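PDB 4HQO: sporozoite surface protein 2 from Plasmodium vivax, which serves on the malaria sporozoite surface as an adhesive receptor for gliding motility, here represented by its metal-binding von Willebrand factor A and thrombospondin type 1 domains. Local coordinates for residues 60-65 against 71-76; 43-48 against 88-93; 142-147 against 168-173; 28-33 against 132-137; 154-159 against 200-205. The protein carries 4 engineered substitutions. All blocks are in the same frame, centred on the assembly; numbering follows the deposited sequence.

Interaction 1. Residues 60-65 against 71-76; sequences LYMNLF and ELIRLG. With NA (sodium ion), chain G.
M62 meets both L72 and I73 in the hairpin of antiparallel strands 58-65 and 69-73, and this pairing is a classic beta bulge. M62 O accepts two backbone bonds, from L72 N at 2.8 Å and from I73 N at 3.2 Å, while M62 N returns one to I73 O.

Metal and polar contacts gather on the face that carries Y61, N63 and E71. Sodium binds Y61 OH at 2.3 Å and E71 OE1 at 2.2 Å, lying at the ring edge in its plane, with ring and carboxylate planes 66° apart. The extended E71 chain, CG anti to the backbone N (chi1 172°), carries the carboxylate to the ion. N63 ND2 donates to Y61 OH at 2.8 Å, fixing the phenol, and R74 NH2 forms a salt bridge with E71 OE2.

The other face is apolar, which suits leucine, isoleucine and the unbranched thioether of M62. L60 CD2 touches I73 CD1 at 4.0 Å, M62 CB lies against I73 CB, and L72 CD1 reaches L64 CB at 3.9 Å.

Helix 83-96 covers this apolar side through A86, K89 and L93. Helix 105-117 lies over the other, where H115 meets the Y61 ring edge-to-face, and strand 19-26 flanks strand 58-65.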
# COMPACT_ATOMS: atom_id res chain seq x y z
N LEU A 60 2.71 7.05 -4.66
CA LEU A 60 1.81 7.11 -5.79
C LEU A 60 2.30 6.23 -6.94
O LEU A 60 3.49 6.20 -7.25
CB LEU A 60 1.66 8.57 -6.25
CG LEU A 60 0.78 8.86 -7.46
CD1 LEU A 60 -0.68 8.53 -7.15
CD2 LEU A 60 0.93 10.33 -7.91
N TYR A 61 1.38 5.49 -7.55
CA TYR A 61 1.61 4.86 -8.84
C TYR A 61 0.59 5.48 -9.80
O TYR A 61 -0.52 5.83 -9.39
CB TYR A 61 1.45 3.33 -8.76
CG TYR A 61 1.27 2.64 -10.10
CD1 TYR A 61 0.01 2.55 -10.69
CD2 TYR A 61 2.34 2.06 -10.76
CE1 TYR A 61 -0.17 1.93 -11.89
CE2 TYR A 61 2.16 1.42 -11.99
CZ TYR A 61 0.90 1.36 -12.54
OH TYR A 61 0.68 0.74 -13.74
N MET A 62 0.96 5.67 -11.06
CA MET A 62 0.02 6.27 -11.99
C MET A 62 0.09 5.62 -13.36
O MET A 62 1.17 5.43 -13.91
CB MET A 62 0.22 7.77 -12.09
CG MET A 62 -0.85 8.52 -12.88
SD MET A 62 -0.42 10.30 -12.93
CE MET A 62 -2.03 11.02 -13.24
N ASN A 63 -1.08 5.29 -13.89
CA ASN A 63 -1.19 4.65 -15.20
C ASN A 63 -2.24 5.38 -16.03
O ASN A 63 -3.33 5.71 -15.54
CB ASN A 63 -1.61 3.18 -15.05
CG ASN A 63 -1.36 2.37 -16.31
OD1 ASN A 63 -2.05 2.53 -17.32
ND2 ASN A 63 -0.36 1.50 -16.25
N LEU A 64 -1.91 5.59 -17.29
CA LEU A 64 -2.83 6.18 -18.24
C LEU A 64 -3.32 5.09 -19.20
O LEU A 64 -2.51 4.47 -19.90
CB LEU A 64 -2.11 7.27 -19.04
CG LEU A 64 -2.95 8.02 -20.08
CD1 LEU A 64 -3.97 8.90 -19.39
CD2 LEU A 64 -2.04 8.86 -20.95
N PHE A 65 -4.62 4.85 -19.24
CA PHE A 65 -5.10 3.81 -20.15
C PHE A 65 -6.04 4.33 -21.24
O PHE A 65 -6.87 5.21 -21.02
CB PHE A 65 -5.72 2.63 -19.39
CG PHE A 65 -6.95 2.98 -18.59
CD1 PHE A 65 -6.84 3.45 -17.29
CD2 PHE A 65 -8.22 2.79 -19.13
CE1 PHE A 65 -7.98 3.75 -16.54
CE2 PHE A 65 -9.37 3.08 -18.39
CZ PHE A 65 -9.24 3.56 -17.09
N GLU A 71 2.45 3.32 -18.15
CA GLU A 71 2.86 3.45 -16.77
C GLU A 71 3.66 4.74 -16.64
O GLU A 71 4.77 4.85 -17.16
CB GLU A 71 3.72 2.25 -16.42
CG GLU A 71 4.42 2.25 -15.07
CD GLU A 71 5.20 0.95 -14.88
OE1 GLU A 71 4.57 -0.13 -14.86
OE2 GLU A 71 6.45 0.98 -14.83
N LEU A 72 3.07 5.73 -15.96
CA LEU A 72 3.63 7.08 -15.89
C LEU A 72 4.50 7.27 -14.65
O LEU A 72 5.54 7.93 -14.71
CB LEU A 72 2.51 8.10 -15.89
CG LEU A 72 1.62 8.16 -17.13
CD1 LEU A 72 0.56 9.25 -16.95
CD2 LEU A 72 2.46 8.44 -18.38
N ILE A 73 4.06 6.71 -13.53
CA ILE A 73 4.79 6.86 -12.27
C ILE A 73 4.87 5.50 -11.59
O ILE A 73 3.84 4.87 -11.36
CB ILE A 73 4.07 7.88 -11.34
CG1 ILE A 73 3.96 9.25 -12.02
CG2 ILE A 73 4.78 7.98 -9.99
CD1 ILE A 73 3.26 10.30 -11.17
N ARG A 74 6.09 5.05 -11.28
CA ARG A 74 6.30 3.79 -10.53
C ARG A 74 6.39 4.02 -9.04
O ARG A 74 6.99 5.01 -8.60
CB ARG A 74 7.57 3.06 -11.00
CG ARG A 74 7.42 2.42 -12.39
CD ARG A 74 8.63 1.57 -12.79
NE ARG A 74 8.88 0.46 -11.88
CZ ARG A 74 8.09 -0.61 -11.74
NH1 ARG A 74 8.43 -1.57 -10.88
NH2 ARG A 74 6.97 -0.73 -12.44
N LEU A 75 5.84 3.09 -8.26
CA LEU A 75 5.90 3.14 -6.79
C LEU A 75 7.30 3.36 -6.27
O LEU A 75 8.23 2.65 -6.65
CB LEU A 75 5.37 1.84 -6.17
CG LEU A 75 3.88 1.55 -6.08
CD1 LEU A 75 3.64 0.18 -5.40
CD2 LEU A 75 3.17 2.66 -5.34
N GLY A 76 7.45 4.35 -5.39
CA GLY A 76 8.72 4.59 -4.72
C GLY A 76 9.65 5.56 -5.42
O GLY A 76 10.62 6.02 -4.82
NA NA G . 2.46 -0.53 -14.43

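Interaction 2. Residues 43-48 against 88-93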
# COMPACT_ATOMS: atom_id res chain seq x y z
N MET A 43 -9.22 17.72 -11.78
CA MET A 43 -9.51 16.65 -10.83
C MET A 43 -8.21 16.03 -10.31
O MET A 43 -8.05 15.81 -9.11
CB MET A 43 -10.38 15.56 -11.46
CG MET A 43 -10.50 14.27 -10.62
SD MET A 43 -11.47 14.49 -9.11
CE MET A 43 -13.02 15.07 -9.81
N LEU A 44 -7.29 15.76 -11.23
CA LEU A 44 -6.01 15.16 -10.88
C LEU A 44 -5.18 16.10 -10.03
O LEU A 44 -4.48 15.68 -9.12
CB LEU A 44 -5.24 14.81 -12.14
CG LEU A 44 -5.70 13.61 -12.96
CD1 LEU A 44 -5.00 13.64 -14.31
CD2 LEU A 44 -5.35 12.33 -12.22
N ASN A 45 -5.25 17.39 -10.33
CA ASN A 45 -4.50 18.38 -9.59
C ASN A 45 -4.96 18.47 -8.14
O ASN A 45 -4.14 18.41 -7.23
CB ASN A 45 -4.59 19.75 -10.25
CG ASN A 45 -3.57 19.93 -11.35
OD1 ASN A 45 -2.49 19.33 -11.30
ND2 ASN A 45 -3.89 20.75 -12.34
N GLY A 46 -6.27 18.61 -7.94
CA GLY A 46 -6.84 18.74 -6.61
C GLY A 46 -6.68 17.46 -5.81
O GLY A 46 -6.41 17.49 -4.62
N LEU A 47 -6.83 16.32 -6.48
CA LEU A 47 -6.65 15.04 -5.82
C LEU A 47 -5.22 14.90 -5.32
O LEU A 47 -5.00 14.67 -4.13
CB LEU A 47 -6.97 13.92 -6.80
CG LEU A 47 -7.01 12.48 -6.32
CD1 LEU A 47 -7.94 12.35 -5.13
CD2 LEU A 47 -7.49 11.60 -7.46
N ILE A 48 -4.27 15.04 -6.23
CA ILE A 48 -2.86 14.83 -5.90
C ILE A 48 -2.34 15.88 -4.92
O ILE A 48 -1.54 15.58 -4.04
CB ILE A 48 -2.00 14.76 -7.17
CG1 ILE A 48 -2.22 13.41 -7.85
CG2 ILE A 48 -0.53 14.98 -6.84
CD1 ILE A 48 -1.75 13.33 -9.30
N SER A 88 3.97 17.83 -11.68
CA SER A 88 4.59 18.12 -12.98
C SER A 88 4.16 17.09 -14.02
O SER A 88 4.01 17.42 -15.19
CB SER A 88 6.12 18.14 -12.89
OG SER A 88 6.57 19.14 -12.00
N LYS A 89 3.94 15.85 -13.59
CA LYS A 89 3.49 14.82 -14.53
C LYS A 89 2.09 15.16 -15.03
O LYS A 89 1.80 15.02 -16.21
CB LYS A 89 3.55 13.42 -13.89
CG LYS A 89 3.07 12.27 -14.81
CD LYS A 89 3.87 12.23 -16.10
CE LYS A 89 5.34 11.98 -15.84
NZ LYS A 89 6.14 12.04 -17.09
N VAL A 90 1.24 15.63 -14.13
CA VAL A 90 -0.09 16.09 -14.52
C VAL A 90 0.00 17.24 -15.53
O VAL A 90 -0.74 17.28 -16.51
CB VAL A 90 -0.90 16.56 -13.29
CG1 VAL A 90 -2.27 17.10 -13.72
CG2 VAL A 90 -1.04 15.42 -12.27
N THR A 91 0.92 18.16 -15.28
CA THR A 91 1.11 19.32 -16.16
C THR A 91 1.51 18.88 -17.57
O THR A 91 1.03 19.41 -18.57
CB THR A 91 2.15 20.30 -15.61
OG1 THR A 91 1.65 20.88 -14.41
CG2 THR A 91 2.46 21.42 -16.64
N GLU A 92 2.38 17.87 -17.62
CA GLU A 92 2.80 17.26 -18.86
C GLU A 92 1.60 16.65 -19.59
O GLU A 92 1.51 16.71 -20.81
CB GLU A 92 3.82 16.17 -18.54
CG GLU A 92 4.94 16.03 -19.54
CD GLU A 92 5.95 14.99 -19.11
OE1 GLU A 92 6.28 14.94 -17.90
OE2 GLU A 92 6.39 14.21 -19.98
N LEU A 93 0.69 16.05 -18.83
CA LEU A 93 -0.52 15.47 -19.42
C LEU A 93 -1.45 16.54 -19.95
O LEU A 93 -2.07 16.37 -21.00
CB LEU A 93 -1.26 14.59 -18.40
CG LEU A 93 -0.59 13.25 -18.05
CD1 LEU A 93 -1.44 12.51 -17.05
CD2 LEU A 93 -0.36 12.38 -19.28
O HOH W 1 -0.32 20.25 -12.33
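V90 points from helix 83-96 into the side of helix 33-49, whose segment runs antiparallel to it at 178° with the axes 10.0 Å apart. Its CB already lies 3.8 Å from N45 OD1. From there the side chain forks. CG1, anti to the backbone N (chi1 177°), meets N45 OD1 at 3.3 Å and L44 CB at 4.1 Å, whereas CG2 reaches tip to tip toward I48, 3.7 Å from its CD1. A short beta-branched residue suits this place, since its two methyls serve different neighbours without a long chain to accommodate.

N45 OD1 also accepts a hydrogen bond from a water at 2.6 Å, and the same water accepts from T91 OG1 at 2.9 Å, bridging the helices beside the valine. L44 and I48 continue inward onto L23 of strand 19-26, tying the pair to the central sheet.

With no direct hydrogen bond between the segments, cohesion comes from van der Waals contact on the buried side, and the amide oxygen that touches a methyl obtains its polar partner from water.

Interaction 3. Residues 142-147 against 168-173; sequences RALEVA and HQFNRL
A143 and L144 of helix 140-152 face F170 and L173 of helix 168-175, and the two segments run nearly parallel, at 23°, with their axes 11.3 Å apart. The closest backbone approach, between the CA atoms of L144 and L173, is 8.0 Å, a spacing that leaves side chains to bridge the helices.

L144 does most of the bridging. Its CD2 lies 3.7 Å from F170 CE1, the leucine and the phenylalanine lying alongside each other and pointing opposite ways. The other branch, CD1, touches L173 CD2 at 3.7 Å, and here the two leucines cross at about a right angle. F170 reaches across because its CG is anti to the backbone N (chi1 -179°), which sends the ring toward helix 140-152. There the ring edge meets A143 CB, 4.1 Å from CZ; the small alanine leaves room for the large ring. All these contacts are apolar, the F170 end buried and L173 at the exposed margin.

P137 also touches both A143 and F170, joining the pair to the loop after strand 126-133, and the side chain of F170 lies about 10 Å from the bound magnesium. Two helices flanking strand 156-161 in sequence and packed side by side form a beta-alpha-beta-alpha arrangement typical of the Rossmann-like von Willebrand factor A fold.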
# COMPACT_ATOMS: atom_id res chain seq x y z
N ARG A 142 -14.64 -8.43 -18.27
CA ARG A 142 -13.22 -8.55 -17.96
C ARG A 142 -12.76 -7.51 -16.94
O ARG A 142 -11.94 -7.81 -16.08
CB ARG A 142 -12.35 -8.50 -19.22
CG ARG A 142 -12.51 -9.74 -20.12
CD ARG A 142 -11.36 -9.89 -21.10
NE ARG A 142 -10.08 -10.02 -20.41
CZ ARG A 142 -8.98 -10.51 -20.96
NH1 ARG A 142 -8.99 -10.94 -22.22
NH2 ARG A 142 -7.86 -10.59 -20.25
N ALA A 143 -13.31 -6.30 -17.04
CA ALA A 143 -12.98 -5.24 -16.09
C ALA A 143 -13.58 -5.52 -14.71
O ALA A 143 -12.92 -5.32 -13.69
CB ALA A 143 -13.42 -3.86 -16.62
N LEU A 144 -14.83 -5.99 -14.68
CA LEU A 144 -15.46 -6.35 -13.41
C LEU A 144 -14.72 -7.50 -12.73
O LEU A 144 -14.60 -7.55 -11.51
CB LEU A 144 -16.92 -6.76 -13.63
CG LEU A 144 -17.94 -5.69 -14.05
CD1 LEU A 144 -19.30 -6.31 -14.24
CD2 LEU A 144 -18.01 -4.58 -13.01
N GLU A 145 -14.24 -8.43 -13.55
CA GLU A 145 -13.61 -9.64 -13.06
C GLU A 145 -12.30 -9.33 -12.35
O GLU A 145 -12.04 -9.82 -11.25
CB GLU A 145 -13.36 -10.60 -14.22
CG GLU A 145 -12.74 -11.92 -13.81
CD GLU A 145 -12.31 -12.76 -15.01
OE1 GLU A 145 -11.81 -12.18 -16.00
OE2 GLU A 145 -12.47 -13.98 -14.96
N VAL A 146 -11.47 -8.50 -12.97
CA VAL A 146 -10.19 -8.16 -12.36
C VAL A 146 -10.37 -7.25 -11.14
O VAL A 146 -9.65 -7.39 -10.15
CB VAL A 146 -9.20 -7.54 -13.37
CG1 VAL A 146 -9.75 -6.25 -13.96
CG2 VAL A 146 -7.86 -7.27 -12.69
N ALA A 147 -11.34 -6.34 -11.20
CA ALA A 147 -11.64 -5.48 -10.05
C ALA A 147 -12.03 -6.36 -8.87
O ALA A 147 -11.60 -6.14 -7.74
CB ALA A 147 -12.75 -4.53 -10.37
N HIS A 168 -22.94 5.76 -15.34
CA HIS A 168 -22.96 5.67 -13.88
C HIS A 168 -23.34 4.28 -13.41
O HIS A 168 -22.91 3.85 -12.33
CB HIS A 168 -23.93 6.70 -13.28
CG HIS A 168 -23.51 8.12 -13.53
ND1 HIS A 168 -22.35 8.65 -13.02
CD2 HIS A 168 -24.11 9.12 -14.23
CE1 HIS A 168 -22.24 9.91 -13.39
NE2 HIS A 168 -23.30 10.22 -14.13
N GLN A 169 -24.14 3.58 -14.20
CA GLN A 169 -24.54 2.21 -13.86
C GLN A 169 -23.31 1.30 -13.76
O GLN A 169 -23.15 0.59 -12.78
CB GLN A 169 -25.56 1.67 -14.87
CG GLN A 169 -26.05 0.24 -14.60
CD GLN A 169 -25.11 -0.83 -15.13
OE1 GLN A 169 -24.47 -0.66 -16.18
NE2 GLN A 169 -25.00 -1.94 -14.41
N PHE A 170 -22.45 1.34 -14.77
CA PHE A 170 -21.26 0.50 -14.74
C PHE A 170 -20.27 0.95 -13.67
O PHE A 170 -19.67 0.12 -12.99
CB PHE A 170 -20.55 0.44 -16.10
CG PHE A 170 -19.32 -0.44 -16.07
CD1 PHE A 170 -19.45 -1.81 -16.25
CD2 PHE A 170 -18.06 0.09 -15.81
CE1 PHE A 170 -18.33 -2.64 -16.20
CE2 PHE A 170 -16.95 -0.73 -15.75
CZ PHE A 170 -17.08 -2.10 -15.95
N ASN A 171 -20.06 2.26 -13.54
CA ASN A 171 -19.16 2.79 -12.52
C ASN A 171 -19.57 2.35 -11.12
O ASN A 171 -18.72 1.96 -10.32
CB ASN A 171 -19.07 4.31 -12.58
CG ASN A 171 -18.09 4.81 -13.64
OD1 ASN A 171 -17.31 4.04 -14.19
ND2 ASN A 171 -18.13 6.11 -13.92
N ARG A 172 -20.87 2.39 -10.84
CA ARG A 172 -21.38 1.98 -9.55
C ARG A 172 -21.21 0.47 -9.37
O ARG A 172 -20.91 -0.01 -8.28
CB ARG A 172 -22.87 2.34 -9.40
CG ARG A 172 -23.14 3.83 -9.20
CD ARG A 172 -24.63 4.10 -9.02
NE ARG A 172 -24.97 4.31 -7.61
CZ ARG A 172 -25.59 3.41 -6.84
NH1 ARG A 172 -25.95 2.23 -7.34
NH2 ARG A 172 -25.85 3.70 -5.57
N LEU A 173 -21.39 -0.26 -10.46
CA LEU A 173 -21.27 -1.71 -10.41
C LEU A 173 -19.83 -2.11 -10.08
O LEU A 173 -19.59 -2.87 -9.16
CB LEU A 173 -21.73 -2.34 -11.73
CG LEU A 173 -21.79 -3.87 -11.75
CD1 LEU A 173 -22.73 -4.38 -10.68
CD2 LEU A 173 -22.24 -4.34 -13.13

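Interaction 4. Residues 28-33 against 132-137; sequences SGSIGY and MTDGVP. With MG (magnesium ion), chain E.
The metal ion-dependent adhesion site (MIDAS) of the von Willebrand factor A domain brings S30 and D134 together, the serine from the DxSxS loop and the aspartate from the loop just after strand 126-133. S30 OG binds magnesium at 2.2 Å and donates to D134 OD2 at 2.7 Å, using the syn lone pair of that oxygen. S28 OG is a second ligand at 2.3 Å, T103 of the same chain a third, and three waters complete the shell. With OG between the backbone N and the carbonyl carbon (chi1 60°), the short S30 side chain can serve both ion and carboxylate.

D134 itself lies in the second shell. A metal-bound water 2.7 Å from its OD1 can donate to it, other acceptors being in reach, and V136 N donates to OD1, closing an Asx turn. I31 CD1 packs against D134 CG at 3.7 Å.

The aspartate thus holds S30 OG, and probably a bound water, from the second shell. Neutral hydroxyl ligands probably leave magnesium more electrophilic toward an acidic ligand, as in related MIDAS sites.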
# COMPACT_ATOMS: atom_id res chain seq x y z
N SER A 28 -9.03 7.62 -22.85
CA SER A 28 -9.62 7.16 -24.10
C SER A 28 -10.38 8.26 -24.84
O SER A 28 -10.68 9.32 -24.29
CB SER A 28 -10.58 5.99 -23.83
OG SER A 28 -11.76 6.43 -23.19
N GLY A 29 -10.73 7.99 -26.09
CA GLY A 29 -11.46 8.93 -26.92
C GLY A 29 -12.80 9.37 -26.36
O GLY A 29 -13.18 10.52 -26.53
N SER A 30 -13.52 8.46 -25.71
CA SER A 30 -14.83 8.83 -25.15
C SER A 30 -14.74 9.87 -24.03
O SER A 30 -15.70 10.59 -23.76
CB SER A 30 -15.61 7.60 -24.69
OG SER A 30 -14.90 6.90 -23.68
N ILE A 31 -13.59 9.97 -23.38
CA ILE A 31 -13.42 11.01 -22.37
C ILE A 31 -13.57 12.39 -23.02
O ILE A 31 -14.36 13.22 -22.58
CB ILE A 31 -12.07 10.87 -21.66
CG1 ILE A 31 -12.00 9.52 -20.96
CG2 ILE A 31 -11.86 12.01 -20.67
CD1 ILE A 31 -13.15 9.28 -20.00
N GLY A 32 -12.83 12.62 -24.09
CA GLY A 32 -12.96 13.85 -24.83
C GLY A 32 -11.97 14.91 -24.39
O GLY A 32 -11.68 15.07 -23.21
N TYR A 33 -11.42 15.64 -25.36
CA TYR A 33 -10.49 16.71 -25.09
C TYR A 33 -11.07 17.81 -24.19
O TYR A 33 -10.43 18.18 -23.21
CB TYR A 33 -9.94 17.31 -26.39
CG TYR A 33 -8.99 18.46 -26.14
CD1 TYR A 33 -7.69 18.22 -25.71
CD2 TYR A 33 -9.39 19.78 -26.33
CE1 TYR A 33 -6.81 19.26 -25.48
CE2 TYR A 33 -8.51 20.83 -26.10
CZ TYR A 33 -7.23 20.56 -25.67
OH TYR A 33 -6.34 21.57 -25.43
N MET A 132 -10.29 6.41 -12.37
CA MET A 132 -10.98 7.55 -12.95
C MET A 132 -11.43 7.21 -14.36
O MET A 132 -10.59 7.03 -15.24
CB MET A 132 -10.06 8.78 -13.01
CG MET A 132 -9.71 9.35 -11.67
SD MET A 132 -8.52 10.70 -11.80
CE MET A 132 -9.32 11.76 -12.96
N THR A 133 -12.74 7.14 -14.58
CA THR A 133 -13.26 6.68 -15.87
C THR A 133 -14.69 7.15 -16.13
O THR A 133 -15.40 7.55 -15.21
CB THR A 133 -13.18 5.13 -15.94
OG1 THR A 133 -13.57 4.67 -17.25
CG2 THR A 133 -14.09 4.50 -14.88
N ASP A 134 -15.11 7.12 -17.40
CA ASP A 134 -16.52 7.29 -17.76
C ASP A 134 -17.27 5.95 -17.73
O ASP A 134 -18.47 5.90 -17.96
CB ASP A 134 -16.67 7.95 -19.14
CG ASP A 134 -16.14 7.10 -20.28
OD1 ASP A 134 -15.67 5.95 -20.05
OD2 ASP A 134 -16.21 7.57 -21.43
N GLY A 135 -16.54 4.88 -17.49
CA GLY A 135 -17.18 3.59 -17.25
C GLY A 135 -17.61 2.86 -18.51
O GLY A 135 -18.62 2.15 -18.49
N VAL A 136 -16.84 3.02 -19.59
CA VAL A 136 -17.08 2.29 -20.84
C VAL A 136 -15.81 1.54 -21.26
O VAL A 136 -15.06 2.00 -22.12
CB VAL A 136 -17.51 3.25 -21.98
CG1 VAL A 136 -18.09 2.45 -23.15
CG2 VAL A 136 -18.55 4.24 -21.47
N PRO A 137 -15.53 0.39 -20.61
CA PRO A 137 -14.31 -0.35 -20.92
C PRO A 137 -14.44 -1.14 -22.22
O PRO A 137 -15.55 -1.30 -22.76
CB PRO A 137 -14.17 -1.31 -19.73
CG PRO A 137 -15.59 -1.56 -19.30
CD PRO A 137 -16.29 -0.22 -19.50
MG MG E . -13.54 5.11 -23.76
O HOH W 2 -17.03 10.17 -21.58
O HOH W 3 -13.29 5.48 -25.90
O HOH W 4 -13.71 4.99 -21.61
O HOH W 5 -14.99 3.74 -24.51

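Interaction 5. Residues 154-159 against 200-205. Engineered in segment 154-159: R156 (natural residue Ser).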
# COMPACT_ATOMS: atom_id res chain seq x y z
N ASN A 154 -7.87 -7.92 -0.67
CA ASN A 154 -7.84 -6.78 0.26
C ASN A 154 -7.42 -5.42 -0.34
O ASN A 154 -6.96 -4.52 0.38
CB ASN A 154 -6.97 -7.11 1.49
CG ASN A 154 -7.40 -6.37 2.73
OD1 ASN A 154 -8.59 -6.18 2.97
ND2 ASN A 154 -6.43 -5.92 3.51
N VAL A 155 -7.58 -5.26 -1.64
CA VAL A 155 -7.34 -3.96 -2.27
C VAL A 155 -8.61 -3.12 -2.16
O VAL A 155 -9.70 -3.62 -2.43
CB VAL A 155 -6.94 -4.12 -3.76
CG1 VAL A 155 -6.65 -2.77 -4.39
CG2 VAL A 155 -5.73 -5.04 -3.91
N ARG A 156 -8.48 -1.86 -1.76
CA ARG A 156 -9.63 -0.95 -1.74
C ARG A 156 -9.76 -0.29 -3.10
O ARG A 156 -8.75 0.04 -3.72
CB ARG A 156 -9.48 0.11 -0.65
CG ARG A 156 -9.50 -0.44 0.77
CD ARG A 156 -8.09 -0.68 1.29
NE ARG A 156 -8.08 -1.22 2.66
CZ ARG A 156 -8.19 -0.47 3.75
NH1 ARG A 156 -8.32 0.85 3.66
NH2 ARG A 156 -8.17 -1.05 4.95
N LEU A 157 -10.99 -0.09 -3.57
CA LEU A 157 -11.22 0.53 -4.88
C LEU A 157 -12.19 1.69 -4.79
O LEU A 157 -13.33 1.54 -4.34
CB LEU A 157 -11.75 -0.50 -5.90
CG LEU A 157 -12.21 0.10 -7.24
CD1 LEU A 157 -11.03 0.62 -8.05
CD2 LEU A 157 -13.03 -0.90 -8.08
N ALA A 158 -11.74 2.86 -5.22
CA ALA A 158 -12.61 4.01 -5.30
C ALA A 158 -12.73 4.39 -6.76
O ALA A 158 -11.73 4.38 -7.50
CB ALA A 158 -12.06 5.17 -4.47
N VAL A 159 -13.94 4.71 -7.20
CA VAL A 159 -14.16 5.10 -8.59
C VAL A 159 -14.53 6.58 -8.67
O VAL A 159 -15.40 7.05 -7.92
CB VAL A 159 -15.24 4.24 -9.28
CG1 VAL A 159 -15.36 4.61 -10.76
CG2 VAL A 159 -14.92 2.75 -9.12
N LYS A 200 -10.72 10.04 1.73
CA LYS A 200 -10.22 10.29 3.09
C LYS A 200 -10.35 9.11 4.07
O LYS A 200 -9.36 8.74 4.70
CB LYS A 200 -10.82 11.58 3.66
CG LYS A 200 -10.31 11.97 5.04
CD LYS A 200 -10.86 13.32 5.46
CE LYS A 200 -10.21 13.81 6.75
NZ LYS A 200 -10.67 15.18 7.09
N PRO A 201 -11.56 8.51 4.19
CA PRO A 201 -11.69 7.40 5.14
C PRO A 201 -10.84 6.18 4.76
O PRO A 201 -10.53 5.37 5.63
CB PRO A 201 -13.18 7.02 5.04
CG PRO A 201 -13.84 8.22 4.45
CD PRO A 201 -12.84 8.82 3.53
N PHE A 202 -10.47 6.07 3.49
CA PHE A 202 -9.67 4.94 3.04
C PHE A 202 -8.23 5.03 3.53
O PHE A 202 -7.54 4.02 3.63
CB PHE A 202 -9.64 4.88 1.51
CG PHE A 202 -10.93 4.45 0.88
CD1 PHE A 202 -11.26 3.11 0.79
CD2 PHE A 202 -11.79 5.38 0.32
CE1 PHE A 202 -12.44 2.71 0.19
CE2 PHE A 202 -12.97 4.99 -0.28
CZ PHE A 202 -13.30 3.65 -0.34
N ILE A 203 -7.78 6.25 3.83
CA ILE A 203 -6.36 6.47 4.11
C ILE A 203 -6.11 7.15 5.45
O ILE A 203 -4.96 7.44 5.79
CB ILE A 203 -5.67 7.31 2.99
CG1 ILE A 203 -6.28 8.71 2.92
CG2 ILE A 203 -5.76 6.62 1.65
CD1 ILE A 203 -5.60 9.60 1.87
N ALA A 204 -7.18 7.39 6.21
CA ALA A 204 -7.07 8.05 7.50
C ALA A 204 -6.11 7.27 8.39
O ALA A 204 -6.09 6.04 8.38
CB ALA A 204 -8.44 8.16 8.17
N LYS A 205 -5.29 8.01 9.14
CA LYS A 205 -4.23 7.40 9.92
C LYS A 205 -4.79 6.89 11.23
O LYS A 205 -5.59 7.56 11.88
CB LYS A 205 -3.11 8.41 10.19
CG LYS A 205 -1.80 7.76 10.59
CD LYS A 205 -0.72 8.79 10.87
CE LYS A 205 0.60 8.10 11.19
NZ LYS A 205 1.66 9.06 11.59
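F202, near the end of helix 192-203, brings its ring up to R156 and A158 of strand 156-161, two residues whose CB atoms both point toward it. On the closely packed side, R156 CB lies 3.8 Å from F202 CD1, and R156 CG is only a little farther from the same ring atom, at 4.0 Å. A158 CB adds a lighter touch, 4.3 Å from F202 CE2. Alanine suits its place, because a single methyl between strand and helix lets the large ring come down toward the sheet. The F202 side chain is set by its first torsion (chi1 -72°), with CG beside the backbone N, and this swings the ring toward the strand.

The looser side belongs to the rest of R156, an engineered residue that replaces the natural serine. Bent at chi2 (95°), its chain runs alongside F202 but points the opposite way, leaving guanidinium and ring planes 64° apart. NH1 comes to 3.3 Å from F202 O near the guanidinium plane, but the angle is too poor for a hydrogen bond. This margin is only partly buried.

Strand 126-133 pairs with strand 156-161 alongside, and I203 touches L128 of strand 126-133. Helix and sheet are therefore joined here mainly by dispersion and the partial burial of one aromatic ring, with the guanidinium adding at most a weak electrostatic attraction to the carbonyl.

How the interactions relate
All five contacts belong to the von Willebrand factor A part of the chain, built round one mixed six-stranded sheet. Interactions 1, 4 and 5 reach that sheet directly, through its edge hairpin, strand 126-133 and strand 156-161. Interactions 2 and 3 pair helices and lie 25 Å apart between centres. Along the chain, interaction 1 falls between the segments of interaction 2, and both between those of interaction 4, whereas interactions 3 and 5 come later and alternate in their segments. M62 of interaction 1 touches L44 and L93 of interaction 2. M132 meets L44 and M43, and G135 and P137 meet F170; strand 126-133 and the loop after it thus touch helices of interactions 2 and 3.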